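Local coordinates for N-alpha-acetyltransferase 35, NatC auxiliary subunit (Saccharomyces cerevisiae, PDB 6YGA), which serves as the auxiliary subunit of the NatC complex, which acetylates the N-terminal methionine of the L-A virus Gag protein, at residues Y674-N688 and T715-L727. Sequence-based numbering, arbitrary orientation.
Sequences YYCKLKHTSKALSVN and TTEGWNYFPIQTL. With EDO (1,2-ethanediol), chain C.
T681 takes the backbone N-H of W719 on its hydroxyl, and both its branches touch the loop. Its CB stands 4.0 Å from W719 N. OG1 lies beside T681's own backbone N and accepts the bond from W719 N at 2.8 Å, with a bent N-H...O angle of 139°. The same OG1 sits against the CA of G718, where the absence of a side chain allows the close fit. A water also bonds to OG1, to T715 OG1 and to the carbonyl of F722. The other branch, CG2, points anti to the backbone N and meets F722 O. Next to this, H680 and K677 meet the E717-G718 end of the type I turn T715-G718. H680 ND1 donates to E717 O at 3.1 Å. The oxygen lies in the imidazole plane, but the nitrogen stands above the carbonyl plane. The K677 CG rests on that same oxygen, and its extended chain leads NZ away from the loop.

The turn belongs to the connection between strands 708-713 and 724-729, an antiparallel pair packed beside helix 668-701. The W719 indole packs against Y674 and L678. Y674 puts its CE1 edge over the indole centre in a T-shaped stack, planes at 83°. With chi1 at 165°, CG lies opposite the backbone N and the far end of the ring comes to the indole. L678 CD1 reaches W719 CB and the F722 ring. Farther along, I724 CD1 fits between A684 CB and L685 CD2, the latter at 3.6 Å. I724 CG2 lies against N688 CG. The N688 ND2 donates to Q725 O at 2.9 Å from above the carbonyl plane. The Q725 amide itself bonds to E555. At L727, a second water donates to N688 OD1 and accepts from L727 N.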
ATOM      1  N   TYR B 674      21.368  -2.362  -9.229  1.00 41.13           N
ATOM      2  CA  TYR B 674      20.634  -3.601  -8.992  1.00 40.12           C
ATOM      3  C   TYR B 674      21.553  -4.817  -9.073  1.00 40.38           C
ATOM      4  O   TYR B 674      21.586  -5.645  -8.155  1.00 39.38           O
ATOM      5  CB  TYR B 674      19.491  -3.725  -9.998  1.00 37.78           C
ATOM      6  CG  TYR B 674      18.907  -5.114 -10.084  1.00 37.02           C
ATOM      7  CD1 TYR B 674      18.085  -5.602  -9.078  1.00 37.84           C
ATOM      8  CD2 TYR B 674      19.175  -5.938 -11.169  1.00 37.01           C
ATOM      9  CE1 TYR B 674      17.547  -6.868  -9.145  1.00 35.17           C
ATOM     10  CE2 TYR B 674      18.641  -7.210 -11.247  1.00 39.53           C
ATOM     11  CZ  TYR B 674      17.826  -7.668 -10.229  1.00 39.83           C
ATOM     12  OH  TYR B 674      17.286  -8.930 -10.293  1.00 42.15           O
ATOM     13  N   TYR B 675      22.304  -4.948 -10.170  1.00 39.35           N
ATOM     14  CA  TYR B 675      23.168  -6.115 -10.323  1.00 42.34           C
ATOM     15  C   TYR B 675      24.293  -6.118  -9.298  1.00 43.87           C
ATOM     16  O   TYR B 675      24.746  -7.189  -8.879  1.00 43.58           O
ATOM     17  CB  TYR B 675      23.730  -6.182 -11.743  1.00 38.76           C
ATOM     18  CG  TYR B 675      22.725  -6.703 -12.740  1.00 36.78           C
ATOM     19  CD1 TYR B 675      22.439  -8.060 -12.820  1.00 38.93           C
ATOM     20  CD2 TYR B 675      22.048  -5.839 -13.591  1.00 36.11           C
ATOM     21  CE1 TYR B 675      21.510  -8.543 -13.728  1.00 39.68           C
ATOM     22  CE2 TYR B 675      21.120  -6.312 -14.501  1.00 36.09           C
ATOM     23  CZ  TYR B 675      20.856  -7.663 -14.564  1.00 38.41           C
ATOM     24  OH  TYR B 675      19.931  -8.135 -15.468  1.00 39.82           O
ATOM     25  N   CYS B 676      24.747  -4.938  -8.876  1.00 43.98           N
ATOM     26  CA  CYS B 676      25.689  -4.871  -7.764  1.00 46.01           C
ATOM     27  C   CYS B 676      25.078  -5.469  -6.502  1.00 45.46           C
ATOM     28  O   CYS B 676      25.720  -6.259  -5.801  1.00 44.43           O
ATOM     29  CB  CYS B 676      26.118  -3.423  -7.526  1.00 48.31           C
ATOM     30  SG  CYS B 676      27.279  -3.230  -6.163  1.00 52.82           S
ATOM     31  N   LYS B 677      23.828  -5.106  -6.203  1.00 45.21           N
ATOM     32  CA  LYS B 677      23.140  -5.696  -5.060  1.00 43.37           C
ATOM     33  C   LYS B 677      22.924  -7.189  -5.258  1.00 42.38           C
ATOM     34  O   LYS B 677      23.005  -7.969  -4.302  1.00 43.76           O
ATOM     35  CB  LYS B 677      21.804  -4.991  -4.824  1.00 44.07           C
ATOM     36  CG  LYS B 677      21.940  -3.549  -4.377  1.00 46.54           C
ATOM     37  CD  LYS B 677      20.587  -2.915  -4.109  1.00 49.46           C
ATOM     38  CE  LYS B 677      20.750  -1.584  -3.389  1.00 52.00           C
ATOM     39  NZ  LYS B 677      19.450  -0.890  -3.192  1.00 54.15           N
ATOM     40  N   LEU B 678      22.650  -7.609  -6.494  1.00 38.22           N
ATOM     41  CA  LEU B 678      22.480  -9.033  -6.752  1.00 38.78           C
ATOM     42  C   LEU B 678      23.790  -9.783  -6.538  1.00 39.48           C
ATOM     43  O   LEU B 678      23.795 -10.904  -6.016  1.00 37.50           O
ATOM     44  CB  LEU B 678      21.948  -9.249  -8.167  1.00 38.70           C
ATOM     45  CG  LEU B 678      21.332 -10.613  -8.471  1.00 39.51           C
ATOM     46  CD1 LEU B 678      20.180 -10.916  -7.524  1.00 38.85           C
ATOM     47  CD2 LEU B 678      20.864 -10.636  -9.912  1.00 39.23           C
ATOM     48  N   LYS B 679      24.912  -9.173  -6.924  1.00 39.72           N
ATOM     49  CA  LYS B 679      26.209  -9.805  -6.707  1.00 41.53           C
ATOM     50  C   LYS B 679      26.512  -9.942  -5.221  1.00 41.36           C
ATOM     51  O   LYS B 679      27.068 -10.958  -4.787  1.00 40.20           O
ATOM     52  CB  LYS B 679      27.308  -9.004  -7.403  1.00 43.18           C
ATOM     53  CG  LYS B 679      28.669  -9.672  -7.352  1.00 47.32           C
ATOM     54  CD  LYS B 679      29.790  -8.688  -7.636  1.00 49.75           C
ATOM     55  CE  LYS B 679      29.617  -8.016  -8.984  1.00 49.08           C
ATOM     56  NZ  LYS B 679      30.786  -7.162  -9.317  1.00 50.44           N
ATOM     57  N   HIS B 680      26.149  -8.930  -4.428  1.00 43.38           N
ATOM     58  CA  HIS B 680      26.353  -8.999  -2.984  1.00 45.07           C
ATOM     59  C   HIS B 680      25.594 -10.174  -2.378  1.00 40.97           C
ATOM     60  O   HIS B 680      26.146 -10.926  -1.566  1.00 41.24           O
ATOM     61  CB  HIS B 680      25.921  -7.686  -2.327  1.00 51.52           C
ATOM     62  CG  HIS B 680      26.843  -6.536  -2.597  1.00 63.77           C
ATOM     63  ND1 HIS B 680      26.458  -5.221  -2.443  1.00 67.04           N
ATOM     64  CD2 HIS B 680      28.135  -6.503  -3.004  1.00 67.71           C
ATOM     65  CE1 HIS B 680      27.471  -4.428  -2.747  1.00 68.59           C
ATOM     66  NE2 HIS B 680      28.501  -5.181  -3.090  1.00 68.04           N
ATOM     67  N   THR B 681      24.330 -10.352  -2.768  1.00 39.04           N
ATOM     68  CA  THR B 681      23.536 -11.464  -2.251  1.00 40.38           C
ATOM     69  C   THR B 681      24.140 -12.808  -2.645  1.00 42.79           C
ATOM     70  O   THR B 681      24.194 -13.735  -1.826  1.00 44.79           O
ATOM     71  CB  THR B 681      22.094 -11.351  -2.754  1.00 37.47           C
ATOM     72  OG1 THR B 681      21.436 -10.270  -2.080  1.00 37.89           O
ATOM     73  CG2 THR B 681      21.326 -12.643  -2.510  1.00 33.85           C
ATOM     74  N   SER B 682      24.605 -12.928  -3.892  1.00 40.35           N
ATOM     75  CA  SER B 682      25.224 -14.170  -4.345  1.00 38.58           C
ATOM     76  C   SER B 682      26.417 -14.542  -3.472  1.00 37.67           C
ATOM     77  O   SER B 682      26.524 -15.681  -3.003  1.00 38.67           O
ATOM     78  CB  SER B 682      25.647 -14.038  -5.808  1.00 40.29           C
ATOM     79  OG  SER B 682      24.545 -13.686  -6.629  1.00 38.39           O
ATOM     80  N   LYS B 683      27.323 -13.589  -3.239  1.00 38.64           N
ATOM     81  CA  LYS B 683      28.468 -13.852  -2.371  1.00 41.74           C
ATOM     82  C   LYS B 683      28.022 -14.235  -0.964  1.00 40.56           C
ATOM     83  O   LYS B 683      28.606 -15.130  -0.342  1.00 43.91           O
ATOM     84  CB  LYS B 683      29.386 -12.631  -2.324  1.00 44.36           C
ATOM     85  CG  LYS B 683      30.010 -12.254  -3.655  1.00 47.20           C
ATOM     86  CD  LYS B 683      30.839 -10.985  -3.525  1.00 50.01           C
ATOM     87  CE  LYS B 683      31.541 -10.641  -4.826  1.00 51.17           C
ATOM     88  NZ  LYS B 683      32.287  -9.357  -4.712  1.00 51.53           N
ATOM     89  N   ALA B 684      26.987 -13.568  -0.444  1.00 35.55           N
ATOM     90  CA  ALA B 684      26.527 -13.857   0.911  1.00 37.21           C
ATOM     91  C   ALA B 684      25.953 -15.263   1.024  1.00 37.83           C
ATOM     92  O   ALA B 684      26.074 -15.896   2.080  1.00 38.88           O
ATOM     93  CB  ALA B 684      25.490 -12.823   1.347  1.00 37.61           C
ATOM     94  N   LEU B 685      25.326 -15.761  -0.042  1.00 33.60           N
ATOM     95  CA  LEU B 685      24.797 -17.120  -0.026  1.00 37.07           C
ATOM     96  C   LEU B 685      25.913 -18.144   0.139  1.00 38.96           C
ATOM     97  O   LEU B 685      25.770 -19.114   0.891  1.00 41.82           O
ATOM     98  CB  LEU B 685      24.009 -17.387  -1.310  1.00 33.86           C
ATOM     99  CG  LEU B 685      22.652 -16.700  -1.472  1.00 31.66           C
ATOM    100  CD1 LEU B 685      22.259 -16.668  -2.937  1.00 30.05           C
ATOM    101  CD2 LEU B 685      21.590 -17.420  -0.656  1.00 30.43           C
ATOM    102  N   SER B 686      27.035 -17.940  -0.556  1.00 39.52           N
ATOM    103  CA  SER B 686      28.164 -18.858  -0.440  1.00 39.53           C
ATOM    104  C   SER B 686      28.784 -18.792   0.953  1.00 39.52           C
ATOM    105  O   SER B 686      29.041 -19.828   1.577  1.00 41.78           O
ATOM    106  CB  SER B 686      29.207 -18.539  -1.515  1.00 41.04           C
ATOM    107  OG  SER B 686      30.291 -19.448  -1.473  1.00 47.30           O
ATOM    108  N   VAL B 687      29.032 -17.579   1.454  1.00 38.78           N
ATOM    109  CA  VAL B 687      29.602 -17.425   2.792  1.00 42.16           C
ATOM    110  C   VAL B 687      28.703 -18.077   3.835  1.00 43.04           C
ATOM    111  O   VAL B 687      29.182 -18.745   4.760  1.00 44.01           O
ATOM    112  CB  VAL B 687      29.836 -15.933   3.098  1.00 44.60           C
ATOM    113  CG1 VAL B 687      30.220 -15.727   4.560  1.00 43.55           C
ATOM    114  CG2 VAL B 687      30.907 -15.370   2.174  1.00 40.69           C
ATOM    115  N   ASN B 688      27.387 -17.912   3.693  1.00 44.02           N
ATOM    116  CA  ASN B 688      26.471 -18.465   4.683  1.00 44.13           C
ATOM    117  C   ASN B 688      26.449 -19.986   4.634  1.00 45.47           C
ATOM    118  O   ASN B 688      26.304 -20.642   5.673  1.00 46.76           O
ATOM    119  CB  ASN B 688      25.068 -17.897   4.471  1.00 41.23           C
ATOM    120  CG  ASN B 688      24.043 -18.526   5.386  1.00 43.34           C
ATOM    121  OD1 ASN B 688      24.020 -18.262   6.591  1.00 43.04           O
ATOM    122  ND2 ASN B 688      23.177 -19.358   4.816  1.00 34.22           N
ATOM    123  N   THR B 715      19.671  -9.162   3.064  1.00 53.41           N
ATOM    124  CA  THR B 715      20.999  -8.573   2.956  1.00 54.89           C
ATOM    125  C   THR B 715      20.866  -7.070   2.743  1.00 55.96           C
ATOM    126  O   THR B 715      20.155  -6.628   1.836  1.00 55.36           O
ATOM    127  CB  THR B 715      21.777  -9.206   1.800  1.00 55.49           C
ATOM    128  OG1 THR B 715      21.825 -10.628   1.974  1.00 54.36           O
ATOM    129  CG2 THR B 715      23.199  -8.667   1.743  1.00 56.48           C
ATOM    130  N   THR B 716      21.562  -6.289   3.573  1.00 60.84           N
ATOM    131  CA  THR B 716      21.330  -4.846   3.611  1.00 63.32           C
ATOM    132  C   THR B 716      21.643  -4.186   2.270  1.00 61.61           C
ATOM    133  O   THR B 716      20.885  -3.327   1.802  1.00 62.55           O
ATOM    134  CB  THR B 716      22.154  -4.214   4.738  1.00 69.53           C
ATOM    135  OG1 THR B 716      22.114  -2.786   4.628  1.00 72.92           O
ATOM    136  CG2 THR B 716      23.604  -4.692   4.701  1.00 71.81           C
ATOM    137  N   GLU B 717      22.748  -4.572   1.632  1.00 60.02           N
ATOM    138  CA  GLU B 717      23.113  -4.054   0.321  1.00 57.88           C
ATOM    139  C   GLU B 717      22.898  -5.078  -0.785  1.00 48.49           C
ATOM    140  O   GLU B 717      23.438  -4.919  -1.884  1.00 45.99           O
ATOM    141  CB  GLU B 717      24.565  -3.572   0.323  1.00 65.76           C
ATOM    142  CG  GLU B 717      24.782  -2.304   1.129  1.00 72.78           C
ATOM    143  CD  GLU B 717      23.838  -1.186   0.717  1.00 77.49           C
ATOM    144  OE1 GLU B 717      23.626  -1.000  -0.501  1.00 77.51           O
ATOM    145  OE2 GLU B 717      23.300  -0.498   1.610  1.00 79.50           O
ATOM    146  N   GLY B 718      22.120  -6.124  -0.516  1.00 42.55           N
ATOM    147  CA  GLY B 718      21.825  -7.141  -1.500  1.00 41.75           C
ATOM    148  C   GLY B 718      20.461  -6.952  -2.136  1.00 40.07           C
ATOM    149  O   GLY B 718      19.782  -5.940  -1.950  1.00 38.51           O
ATOM    150  N   TRP B 719      20.060  -7.956  -2.910  1.00 38.07           N
ATOM    151  CA  TRP B 719      18.745  -7.990  -3.537  1.00 35.53           C
ATOM    152  C   TRP B 719      17.909  -9.036  -2.812  1.00 35.23           C
ATOM    153  O   TRP B 719      18.218 -10.233  -2.863  1.00 38.17           O
ATOM    154  CB  TRP B 719      18.843  -8.293  -5.029  1.00 37.71           C
ATOM    155  CG  TRP B 719      17.523  -8.137  -5.715  1.00 39.70           C
ATOM    156  CD1 TRP B 719      16.792  -9.112  -6.322  1.00 38.81           C
ATOM    157  CD2 TRP B 719      16.758  -6.930  -5.829  1.00 38.43           C
ATOM    158  NE1 TRP B 719      15.626  -8.586  -6.823  1.00 40.04           N
ATOM    159  CE2 TRP B 719      15.582  -7.247  -6.532  1.00 38.13           C
ATOM    160  CE3 TRP B 719      16.961  -5.610  -5.413  1.00 38.44           C
ATOM    161  CZ2 TRP B 719      14.610  -6.295  -6.829  1.00 36.98           C
ATOM    162  CZ3 TRP B 719      15.996  -4.667  -5.706  1.00 39.26           C
ATOM    163  CH2 TRP B 719      14.834  -5.013  -6.407  1.00 36.47           C
ATOM    164  N   ASN B 720      16.844  -8.584  -2.154  1.00 35.44           N
ATOM    165  CA  ASN B 720      16.106  -9.395  -1.199  1.00 42.77           C
ATOM    166  C   ASN B 720      15.012 -10.243  -1.839  1.00 43.86           C
ATOM    167  O   ASN B 720      14.138 -10.747  -1.124  1.00 42.93           O
ATOM    168  CB  ASN B 720      15.521  -8.500  -0.110  1.00 49.58           C
ATOM    169  CG  ASN B 720      16.598  -7.807   0.695  1.00 55.83           C
ATOM    170  OD1 ASN B 720      17.722  -8.305   0.805  1.00 55.09           O
ATOM    171  ND2 ASN B 720      16.267  -6.655   1.264  1.00 59.79           N
ATOM    172  N   TYR B 721      15.036 -10.420  -3.160  1.00 43.35           N
ATOM    173  CA  TYR B 721      14.253 -11.505  -3.740  1.00 40.29           C
ATOM    174  C   TYR B 721      14.818 -12.863  -3.349  1.00 39.42           C
ATOM    175  O   TYR B 721      14.110 -13.871  -3.450  1.00 38.50           O
ATOM    176  CB  TYR B 721      14.200 -11.393  -5.265  1.00 38.81           C
ATOM    177  CG  TYR B 721      13.223 -10.372  -5.809  1.00 38.94           C
ATOM    178  CD1 TYR B 721      12.683  -9.381  -4.998  1.00 39.05           C
ATOM    179  CD2 TYR B 721      12.834 -10.408  -7.142  1.00 40.80           C
ATOM    180  CE1 TYR B 721      11.793  -8.448  -5.506  1.00 39.69           C
ATOM    181  CE2 TYR B 721      11.943  -9.486  -7.655  1.00 40.96           C
ATOM    182  CZ  TYR B 721      11.426  -8.510  -6.835  1.00 42.63           C
ATOM    183  OH  TYR B 721      10.541  -7.592  -7.349  1.00 45.02           O
ATOM    184  N   PHE B 722      16.074 -12.908  -2.909  1.00 38.33           N
ATOM    185  CA  PHE B 722      16.744 -14.144  -2.508  1.00 39.44           C
ATOM    186  C   PHE B 722      17.332 -13.929  -1.119  1.00 41.96           C
ATOM    187  O   PHE B 722      18.528 -13.641  -0.976  1.00 41.76           O
ATOM    188  CB  PHE B 722      17.830 -14.537  -3.511  1.00 37.99           C
ATOM    189  CG  PHE B 722      17.357 -14.574  -4.939  1.00 39.66           C
ATOM    190  CD1 PHE B 722      17.459 -13.452  -5.745  1.00 39.06           C
ATOM    191  CD2 PHE B 722      16.817 -15.733  -5.480  1.00 38.43           C
ATOM    192  CE1 PHE B 722      17.028 -13.478  -7.061  1.00 37.49           C
ATOM    193  CE2 PHE B 722      16.388 -15.768  -6.798  1.00 35.36           C
ATOM    194  CZ  PHE B 722      16.492 -14.637  -7.589  1.00 34.59           C
ATOM    195  N   PRO B 723      16.518 -14.047  -0.071  1.00 41.57           N
ATOM    196  CA  PRO B 723      17.039 -13.853   1.286  1.00 41.12           C
ATOM    197  C   PRO B 723      18.001 -14.964   1.676  1.00 41.49           C
ATOM    198  O   PRO B 723      18.050 -16.032   1.065  1.00 39.38           O
ATOM    199  CB  PRO B 723      15.781 -13.878   2.161  1.00 42.05           C
ATOM    200  CG  PRO B 723      14.800 -14.672   1.377  1.00 41.94           C
ATOM    201  CD  PRO B 723      15.079 -14.363  -0.068  1.00 40.76           C
ATOM    202  N   ILE B 724      18.778 -14.693   2.719  1.00 40.41           N
ATOM    203  CA  ILE B 724      19.771 -15.636   3.218  1.00 38.82           C
ATOM    204  C   ILE B 724      19.126 -16.487   4.304  1.00 38.74           C
ATOM    205  O   ILE B 724      18.640 -15.961   5.311  1.00 40.16           O
ATOM    206  CB  ILE B 724      21.009 -14.902   3.757  1.00 41.14           C
ATOM    207  CG1 ILE B 724      21.520 -13.881   2.736  1.00 40.96           C
ATOM    208  CG2 ILE B 724      22.103 -15.893   4.116  1.00 37.92           C
ATOM    209  CD1 ILE B 724      22.022 -14.489   1.453  1.00 39.32           C
ATOM    210  N   GLN B 725      19.120 -17.803   4.105  1.00 38.11           N
ATOM    211  CA  GLN B 725      18.565 -18.736   5.085  1.00 38.38           C
ATOM    212  C   GLN B 725      19.581 -18.898   6.210  1.00 40.16           C
ATOM    213  O   GLN B 725      20.568 -19.624   6.070  1.00 40.71           O
ATOM    214  CB  GLN B 725      18.227 -20.068   4.426  1.00 37.30           C
ATOM    215  CG  GLN B 725      17.221 -19.947   3.286  1.00 37.50           C
ATOM    216  CD  GLN B 725      16.924 -21.274   2.609  1.00 38.54           C
ATOM    217  OE1 GLN B 725      16.452 -22.219   3.242  1.00 39.32           O
ATOM    218  NE2 GLN B 725      17.197 -21.347   1.311  1.00 35.97           N
ATOM    219  N   THR B 726      19.329 -18.227   7.334  1.00 37.80           N
ATOM    220  CA  THR B 726      20.310 -18.045   8.395  1.00 39.76           C
ATOM    221  C   THR B 726      19.938 -18.847   9.635  1.00 40.72           C
ATOM    222  O   THR B 726      18.777 -18.859  10.057  1.00 39.66           O
ATOM    223  CB  THR B 726      20.430 -16.559   8.758  1.00 42.53           C
ATOM    224  OG1 THR B 726      20.606 -15.793   7.560  1.00 44.05           O
ATOM    225  CG2 THR B 726      21.609 -16.316   9.693  1.00 40.81           C
ATOM    226  N   LEU B 727      20.931 -19.521  10.212  1.00 42.44           N
ATOM    227  CA  LEU B 727      20.763 -20.184  11.498  1.00 45.40           C
ATOM    228  C   LEU B 727      20.777 -19.147  12.607  1.00 50.03           C
ATOM    229  O   LEU B 727      21.494 -18.151  12.527  1.00 52.67           O
ATOM    230  CB  LEU B 727      21.881 -21.196  11.739  1.00 47.38           C
ATOM    231  CG  LEU B 727      21.785 -22.488  10.939  1.00 48.31           C
ATOM    232  CD1 LEU B 727      22.901 -23.440  11.317  1.00 50.26           C
ATOM    233  CD2 LEU B 727      20.430 -23.112  11.184  1.00 47.88           C
TER
HETATM  234  C1  EDO C 812      33.574  -9.757  -8.455  1.00 69.37           C
HETATM  235  O1  EDO C 812      33.189  -8.992  -9.602  1.00 68.46           O
HETATM  236  C2  EDO C 812      34.386  -8.883  -7.507  1.00 70.31           C
HETATM  237  O2  EDO C 812      33.566  -7.828  -6.991  1.00 71.62           O
HETATM  238  O   HOH W   1      19.986 -11.338   0.109  1.00 56.44           O
HETATM  239  O   HOH W   2      23.645 -19.215   9.357  1.00 32.45           O